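Local atomic coordinates of precorrin-8x Methyl Mutase (Thermus thermophilus, PDB entry 1V9C), a protein that probably catalyses the methyl-group rearrangement of precorrin-8X as a precorrin-8X methylmutase, a step in cobalamin (vitamin B12) biosynthesis. Residues Ser26-Pro31 against Ile201-Asp206; Gln53-Ala58 against Pro153-Gly158; Lys61-Gly66 against Gly128-Val133. One frame throughout, in Å; residues are numbered along the deposited sequence.

Contact 1. Residues Ser26-Pro31 against Ile201-Asp206; sequences SPLEWP and IRLAAD. With SO4 (sulfate ion), chain F.
Leu203 has chi1 at -91°, well off a staggered angle, and this places its two methyls against Leu28 and Pro31. Leu203 CD2 meets Leu28 CD2 methyl to methyl at 4.2 Å. The same Leu203 CD2 lies 4.2 Å from Pro31 CG, at the far corner of the proline ring. The other branch, Leu203 CD1, sits 3.5 Å from Leu28 O. This is packing against a carbonyl, and no hydrogen bond joins the segments.

One residue earlier, Arg202 carries the polar part of the site. Its CG is anti to the backbone N (chi1 177°), and the chain bends at chi2 (68°), which lays CG and CD alongside a sulfate. Arg202 NH1 donates to SO4 O3 over 2.8 Å in a bent bond, with O3 at the guanidinium edge, near its plane. Arg202 NE forms a salt bridge with Asp206 OD2 at 3.2 Å, so the group is held at two points. An alanine here would remove both grips, and Asp206 would probably lose its charged mate and the sulfate one arginine donor. Thr211 also bonds Asp206 OD2, and Arg35 also holds the sulfate, which probably came from the crystallisation liquor.

The loop carrying Leu28 is braced from within. Glu29 N donates to Ser26 OG over 3.1 Å, and Ser26 N donates in return to Glu29 OE2 at 3.0 Å, from above the carboxylate plane. The first bond makes an ST motif, here on the approach to helix 30-40, which the contact packs against the end of helix 190-205 in this doubly wound alpha/beta fold.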
# COMPACT_ATOMS: atom_id res chain seq x y z
N SER B 26 -5.95 -11.05 -21.74
CA SER B 26 -6.82 -12.21 -21.90
C SER B 26 -8.00 -12.11 -20.94
O SER B 26 -8.09 -11.18 -20.15
CB SER B 26 -6.04 -13.50 -21.61
OG SER B 26 -6.05 -13.81 -20.22
N PRO B 27 -8.93 -13.08 -21.02
CA PRO B 27 -10.10 -13.07 -20.14
C PRO B 27 -9.73 -13.28 -18.68
O PRO B 27 -10.40 -12.77 -17.78
CB PRO B 27 -10.95 -14.21 -20.70
CG PRO B 27 -10.62 -14.19 -22.16
CD PRO B 27 -9.12 -14.04 -22.13
N LEU B 28 -8.67 -14.04 -18.44
CA LEU B 28 -8.22 -14.32 -17.08
C LEU B 28 -7.28 -13.25 -16.56
O LEU B 28 -7.18 -13.03 -15.36
CB LEU B 28 -7.48 -15.65 -17.02
CG LEU B 28 -8.31 -16.92 -17.06
CD1 LEU B 28 -7.34 -18.09 -17.10
CD2 LEU B 28 -9.22 -17.01 -15.84
N GLU B 29 -6.59 -12.58 -17.47
CA GLU B 29 -5.65 -11.55 -17.09
C GLU B 29 -6.31 -10.22 -16.75
O GLU B 29 -5.87 -9.53 -15.84
CB GLU B 29 -4.64 -11.33 -18.21
CG GLU B 29 -3.71 -12.51 -18.47
CD GLU B 29 -2.94 -12.35 -19.77
OE1 GLU B 29 -2.06 -13.20 -20.06
OE2 GLU B 29 -3.22 -11.39 -20.52
N TRP B 30 -7.36 -9.88 -17.49
CA TRP B 30 -8.02 -8.61 -17.27
C TRP B 30 -8.48 -8.33 -15.84
O TRP B 30 -8.15 -7.29 -15.30
CB TRP B 30 -9.21 -8.43 -18.22
CG TRP B 30 -9.84 -7.05 -18.10
CD1 TRP B 30 -11.15 -6.76 -17.81
CD2 TRP B 30 -9.15 -5.79 -18.17
NE1 TRP B 30 -11.31 -5.40 -17.69
CE2 TRP B 30 -10.11 -4.78 -17.90
CE3 TRP B 30 -7.83 -5.42 -18.43
CZ2 TRP B 30 -9.78 -3.42 -17.89
CZ3 TRP B 30 -7.50 -4.06 -18.41
CH2 TRP B 30 -8.47 -3.08 -18.14
N PRO B 31 -9.22 -9.26 -15.21
CA PRO B 31 -9.69 -9.04 -13.84
C PRO B 31 -8.56 -8.66 -12.89
O PRO B 31 -8.77 -7.99 -11.89
CB PRO B 31 -10.33 -10.37 -13.47
CG PRO B 31 -10.76 -10.93 -14.79
CD PRO B 31 -9.57 -10.61 -15.65
N ILE B 201 -7.63 -14.62 -5.92
CA ILE B 201 -8.51 -15.35 -5.03
C ILE B 201 -9.95 -15.33 -5.53
O ILE B 201 -10.61 -16.37 -5.56
CB ILE B 201 -8.47 -14.78 -3.61
CG1 ILE B 201 -7.13 -15.12 -2.96
CG2 ILE B 201 -9.63 -15.33 -2.80
CD1 ILE B 201 -6.96 -14.57 -1.54
N ARG B 202 -10.44 -14.15 -5.91
CA ARG B 202 -11.82 -14.02 -6.39
C ARG B 202 -12.06 -14.85 -7.66
O ARG B 202 -13.12 -15.43 -7.81
CB ARG B 202 -12.15 -12.55 -6.68
CG ARG B 202 -13.54 -12.33 -7.26
CD ARG B 202 -14.62 -12.64 -6.24
NE ARG B 202 -15.96 -12.43 -6.77
CZ ARG B 202 -16.44 -11.26 -7.19
NH1 ARG B 202 -15.68 -10.17 -7.15
NH2 ARG B 202 -17.68 -11.18 -7.65
N LEU B 203 -11.08 -14.88 -8.56
CA LEU B 203 -11.21 -15.65 -9.79
C LEU B 203 -11.26 -17.13 -9.44
O LEU B 203 -12.01 -17.89 -10.03
CB LEU B 203 -10.01 -15.41 -10.72
CG LEU B 203 -10.06 -14.29 -11.76
CD1 LEU B 203 -8.67 -14.09 -12.36
CD2 LEU B 203 -11.07 -14.64 -12.84
N ALA B 204 -10.44 -17.52 -8.47
CA ALA B 204 -10.38 -18.90 -8.04
C ALA B 204 -11.69 -19.30 -7.40
O ALA B 204 -12.25 -20.35 -7.71
CB ALA B 204 -9.25 -19.07 -7.06
N ALA B 205 -12.18 -18.46 -6.49
CA ALA B 205 -13.44 -18.71 -5.80
C ALA B 205 -14.55 -18.92 -6.83
O ALA B 205 -15.43 -19.77 -6.66
CB ALA B 205 -13.78 -17.54 -4.90
N ASP B 206 -14.50 -18.15 -7.91
CA ASP B 206 -15.48 -18.23 -8.98
C ASP B 206 -15.05 -19.25 -10.04
O ASP B 206 -15.47 -19.19 -11.20
CB ASP B 206 -15.66 -16.84 -9.62
CG ASP B 206 -16.21 -15.82 -8.63
OD1 ASP B 206 -16.48 -16.20 -7.47
OD2 ASP B 206 -16.36 -14.63 -9.01
S SO4 F . -13.90 -9.52 -3.76
O1 SO4 F . -12.57 -9.38 -3.16
O2 SO4 F . -14.54 -10.76 -3.27
O3 SO4 F . -13.79 -9.56 -5.22
O4 SO4 F . -14.73 -8.37 -3.37

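Contact 2. Residues Gln53-Ala58 against Pro153-Gly158; sequences QGAVEA and PALVLG
Ala55 and Leu155 make the main side-chain contact. Leu155 CD1 lies 4.2 Å from Ala55 CB, methyl against methyl. Its other branch, Leu155 CD2, rests 4.0 Å from Ala55 O. The leucine therefore meets both the side chain and the backbone of the first helical turn. One turn further on, Ala58 CB points to the strand segment and stops 3.9 Å from Ala154 O. No hydrogen bond crosses between the segments.

The small residues let the two backbones come close. The CA atoms of Ala58 and Ala154 are 6.4 Å apart. The leucine fills the space beside them: chi1 of 167° sets CG across from the backbone N and beside the carbonyl carbon, and the two methyls then reach the helix.

Behind this first shell, the backbone sets the positions. Gly54 is the N-cap of the helix and has a positive phi of 73°. Ala58 N bonds to Gly54 O at 2.9 Å and closes the turn that sets Ala55 and Ala58 along the strand segment. On the strand side, Leu155 is tied by backbone hydrogen bonds to Ala129 and Val131, and Val156 to Pro179 and Ile181.

The contact thus lays the start of helix 55-65 on the start of strand 155-158. Leu200 of helix 190-205 also packs on Leu155, so two helices meet over this residue. Ala55 touches Ile181 of strand 180-183 as well. Val156 faces Leu140 of helix 137-147, on the other side of the sheet.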
# COMPACT_ATOMS: atom_id res chain seq x y z
N GLN B 53 3.16 -16.61 -19.80
CA GLN B 53 2.26 -17.66 -20.27
C GLN B 53 1.83 -18.55 -19.11
O GLN B 53 2.66 -19.07 -18.37
CB GLN B 53 2.98 -18.49 -21.33
CG GLN B 53 2.14 -19.57 -21.98
CD GLN B 53 2.93 -20.36 -23.01
OE1 GLN B 53 3.45 -19.79 -23.98
NE2 GLN B 53 3.02 -21.67 -22.81
N GLY B 54 0.51 -18.72 -18.95
CA GLY B 54 -0.02 -19.55 -17.88
C GLY B 54 0.05 -19.02 -16.44
O GLY B 54 -0.27 -19.76 -15.51
N ALA B 55 0.47 -17.77 -16.27
CA ALA B 55 0.60 -17.16 -14.94
C ALA B 55 -0.68 -17.20 -14.09
O ALA B 55 -0.69 -17.76 -12.99
CB ALA B 55 1.08 -15.71 -15.07
N VAL B 56 -1.76 -16.63 -14.60
CA VAL B 56 -3.01 -16.61 -13.87
C VAL B 56 -3.50 -18.01 -13.47
O VAL B 56 -3.83 -18.24 -12.29
CB VAL B 56 -4.12 -15.91 -14.67
CG1 VAL B 56 -5.37 -15.78 -13.82
CG2 VAL B 56 -3.64 -14.54 -15.09
N GLU B 57 -3.54 -18.93 -14.44
CA GLU B 57 -3.98 -20.29 -14.16
C GLU B 57 -3.07 -20.92 -13.12
O GLU B 57 -3.51 -21.67 -12.25
CB GLU B 57 -3.97 -21.15 -15.44
CG GLU B 57 -4.74 -20.55 -16.61
CD GLU B 57 -3.86 -19.75 -17.54
OE1 GLU B 57 -3.12 -18.86 -17.05
OE2 GLU B 57 -3.90 -20.00 -18.77
N ALA B 58 -1.78 -20.60 -13.20
CA ALA B 58 -0.84 -21.13 -12.22
C ALA B 58 -1.20 -20.56 -10.85
O ALA B 58 -1.03 -21.23 -9.82
CB ALA B 58 0.58 -20.73 -12.61
N PRO B 153 8.70 -21.79 -7.16
CA PRO B 153 7.49 -21.17 -6.59
C PRO B 153 6.37 -21.35 -7.61
O PRO B 153 6.62 -21.33 -8.81
CB PRO B 153 7.89 -19.70 -6.44
CG PRO B 153 9.39 -19.74 -6.35
CD PRO B 153 9.75 -20.79 -7.37
N ALA B 154 5.14 -21.52 -7.14
CA ALA B 154 4.04 -21.69 -8.08
C ALA B 154 3.89 -20.45 -8.94
O ALA B 154 3.63 -20.56 -10.14
CB ALA B 154 2.74 -21.97 -7.32
N LEU B 155 4.05 -19.27 -8.33
CA LEU B 155 3.92 -18.00 -9.06
C LEU B 155 4.64 -16.86 -8.36
O LEU B 155 4.68 -16.81 -7.14
CB LEU B 155 2.45 -17.63 -9.24
CG LEU B 155 2.14 -16.20 -9.72
CD1 LEU B 155 2.63 -15.96 -11.16
CD2 LEU B 155 0.63 -15.99 -9.63
N VAL B 156 5.19 -15.94 -9.14
CA VAL B 156 5.90 -14.80 -8.57
C VAL B 156 5.38 -13.46 -9.08
O VAL B 156 5.39 -13.20 -10.28
CB VAL B 156 7.42 -14.88 -8.87
CG1 VAL B 156 8.14 -13.65 -8.30
CG2 VAL B 156 8.00 -16.14 -8.27
N LEU B 157 4.93 -12.62 -8.16
CA LEU B 157 4.43 -11.30 -8.51
C LEU B 157 5.59 -10.31 -8.29
O LEU B 157 5.93 -9.96 -7.16
CB LEU B 157 3.24 -10.94 -7.61
CG LEU B 157 2.04 -11.89 -7.63
CD1 LEU B 157 0.98 -11.39 -6.67
CD2 LEU B 157 1.48 -11.98 -9.03
N GLY B 158 6.22 -9.90 -9.38
CA GLY B 158 7.34 -8.99 -9.27
C GLY B 158 6.92 -7.56 -9.48
O GLY B 158 6.94 -7.05 -10.60

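Contact 3. Residues Lys61-Gly66 against Gly128-Val133; sequences KAIQAG and GAIVGV
No ring or other flat side chain enters between Ala62, Ile63 and Ile130, so no face or edge stacking occurs. The flat group at this interface is the peptide after Gly128. Ala62 CB approaches its oxygen end, tilted out of the plane, with Gly128 O 4.3 Å from Ala62 CB. The rest is aliphatic. Ile130 CD1 touches Ala62 CB at 3.7 Å and Ile63 CG1 at 3.9 Å. It therefore meets two consecutive residues of the helix with one methyl. Ile130 CG1 follows behind, 3.9 Å from Ala62 CB.

The torsion of Ile130 explains this reach. CG1 is anti to the carbonyl carbon (chi1 -73°), and CD1 is carried on to the helix by an extended chi2. Ile63 starts with its CB directed away from the strand, yet its CG1 branch still comes against Ile130. The two isoleucine side chains cross obliquely. Ala62 CB points toward the strand, and its small size lets the helix lie close, with the CA atoms of Ala62 and Gly128 6.8 Å apart.

Just beyond these residues the helix ends in a Schellman motif. Gly66 takes a positive phi (91°), and its N bonds back to Ile63 O at 3.1 Å and weakly to Ala62 O. Ile63 O also accepts from Asn90 ND2.

Strand 130-133 runs between strands 155-158 and 69-71, and Ile130 bonds through its backbone to Arg68 and Leu70. On the same face, helix 190-205 adds Leu197 against Ile130, and Leu200 and Ala204 against Ile63. Phe88 of helix 82-88 also touches Ile63. The opposite face of the strand receives helix 137-147, with Phe139 and Leu143 on Val131.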
# COMPACT_ATOMS: atom_id res chain seq x y z
N LYS B 61 -4.67 -22.24 -9.46
CA LYS B 61 -4.33 -23.60 -9.06
C LYS B 61 -3.64 -23.60 -7.69
O LYS B 61 -4.01 -24.37 -6.81
CB LYS B 61 -3.42 -24.22 -10.13
CG LYS B 61 -2.43 -25.27 -9.63
CD LYS B 61 -3.09 -26.61 -9.31
CE LYS B 61 -2.03 -27.63 -8.92
NZ LYS B 61 -2.57 -29.00 -8.74
N ALA B 62 -2.65 -22.73 -7.52
CA ALA B 62 -1.94 -22.66 -6.25
C ALA B 62 -2.90 -22.19 -5.15
O ALA B 62 -2.92 -22.73 -4.05
CB ALA B 62 -0.77 -21.72 -6.36
N ILE B 63 -3.69 -21.17 -5.46
CA ILE B 63 -4.64 -20.66 -4.49
C ILE B 63 -5.52 -21.81 -3.99
O ILE B 63 -5.66 -22.01 -2.78
CB ILE B 63 -5.54 -19.58 -5.12
CG1 ILE B 63 -4.72 -18.33 -5.40
CG2 ILE B 63 -6.68 -19.26 -4.21
CD1 ILE B 63 -5.43 -17.35 -6.29
N GLN B 64 -6.08 -22.55 -4.92
CA GLN B 64 -6.95 -23.68 -4.62
C GLN B 64 -6.26 -24.85 -3.91
O GLN B 64 -6.90 -25.60 -3.18
CB GLN B 64 -7.60 -24.18 -5.91
CG GLN B 64 -8.66 -23.25 -6.43
CD GLN B 64 -9.10 -23.59 -7.82
OE1 GLN B 64 -10.05 -23.00 -8.35
NE2 GLN B 64 -8.40 -24.54 -8.44
N ALA B 65 -4.96 -24.98 -4.15
CA ALA B 65 -4.17 -26.04 -3.54
C ALA B 65 -3.93 -25.72 -2.08
O ALA B 65 -3.54 -26.59 -1.29
CB ALA B 65 -2.84 -26.19 -4.25
N GLY B 66 -4.15 -24.47 -1.72
CA GLY B 66 -3.93 -24.07 -0.34
C GLY B 66 -2.50 -23.58 -0.20
O GLY B 66 -1.96 -23.52 0.90
N GLY B 128 5.87 -24.44 -4.61
CA GLY B 128 4.41 -24.44 -4.57
C GLY B 128 3.84 -23.12 -4.08
O GLY B 128 2.63 -22.93 -4.06
N ALA B 129 4.72 -22.21 -3.69
CA ALA B 129 4.28 -20.93 -3.16
C ALA B 129 4.08 -19.79 -4.15
O ALA B 129 4.64 -19.78 -5.24
CB ALA B 129 5.23 -20.48 -2.07
N ILE B 130 3.24 -18.85 -3.74
CA ILE B 130 2.97 -17.66 -4.53
C ILE B 130 3.78 -16.61 -3.79
O ILE B 130 3.58 -16.41 -2.60
CB ILE B 130 1.47 -17.29 -4.51
CG1 ILE B 130 0.68 -18.28 -5.36
CG2 ILE B 130 1.27 -15.87 -5.06
CD1 ILE B 130 -0.83 -18.22 -5.16
N VAL B 131 4.71 -15.97 -4.49
CA VAL B 131 5.56 -14.97 -3.88
C VAL B 131 5.18 -13.57 -4.30
O VAL B 131 5.06 -13.27 -5.49
CB VAL B 131 7.04 -15.21 -4.25
CG1 VAL B 131 7.91 -14.22 -3.50
CG2 VAL B 131 7.43 -16.65 -3.89
N GLY B 132 4.97 -12.70 -3.32
CA GLY B 132 4.58 -11.33 -3.60
C GLY B 132 5.64 -10.34 -3.19
O GLY B 132 5.95 -10.18 -2.01
N VAL B 133 6.20 -9.65 -4.18
CA VAL B 133 7.23 -8.65 -3.92
C VAL B 133 6.75 -7.28 -4.40
O VAL B 133 6.48 -7.08 -5.58
CB VAL B 133 8.56 -9.02 -4.62
CG1 VAL B 133 9.66 -8.03 -4.25
CG2 VAL B 133 8.97 -10.43 -4.24

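How the contacts relate
From the N terminus, the chain passes 26-31, then 53-58 and 61-66 on one helix, then 128-133 and 153-158, and finally 201-206. Contact 1 closes the longest loop, contact 2 lies inside it, and contact 3 lies inside contact 2. The loops nest and none cross. Contacts 2 and 3 share helix 55-65 and bind its two ends to neighbouring strands, which are hydrogen-bonded side by side in the sheet. Contact 1 ties the two terminal regions together. It touches the same helix, through Leu28 on Val56 and Ile201 beside Ile63, so helix 55-65 links all three.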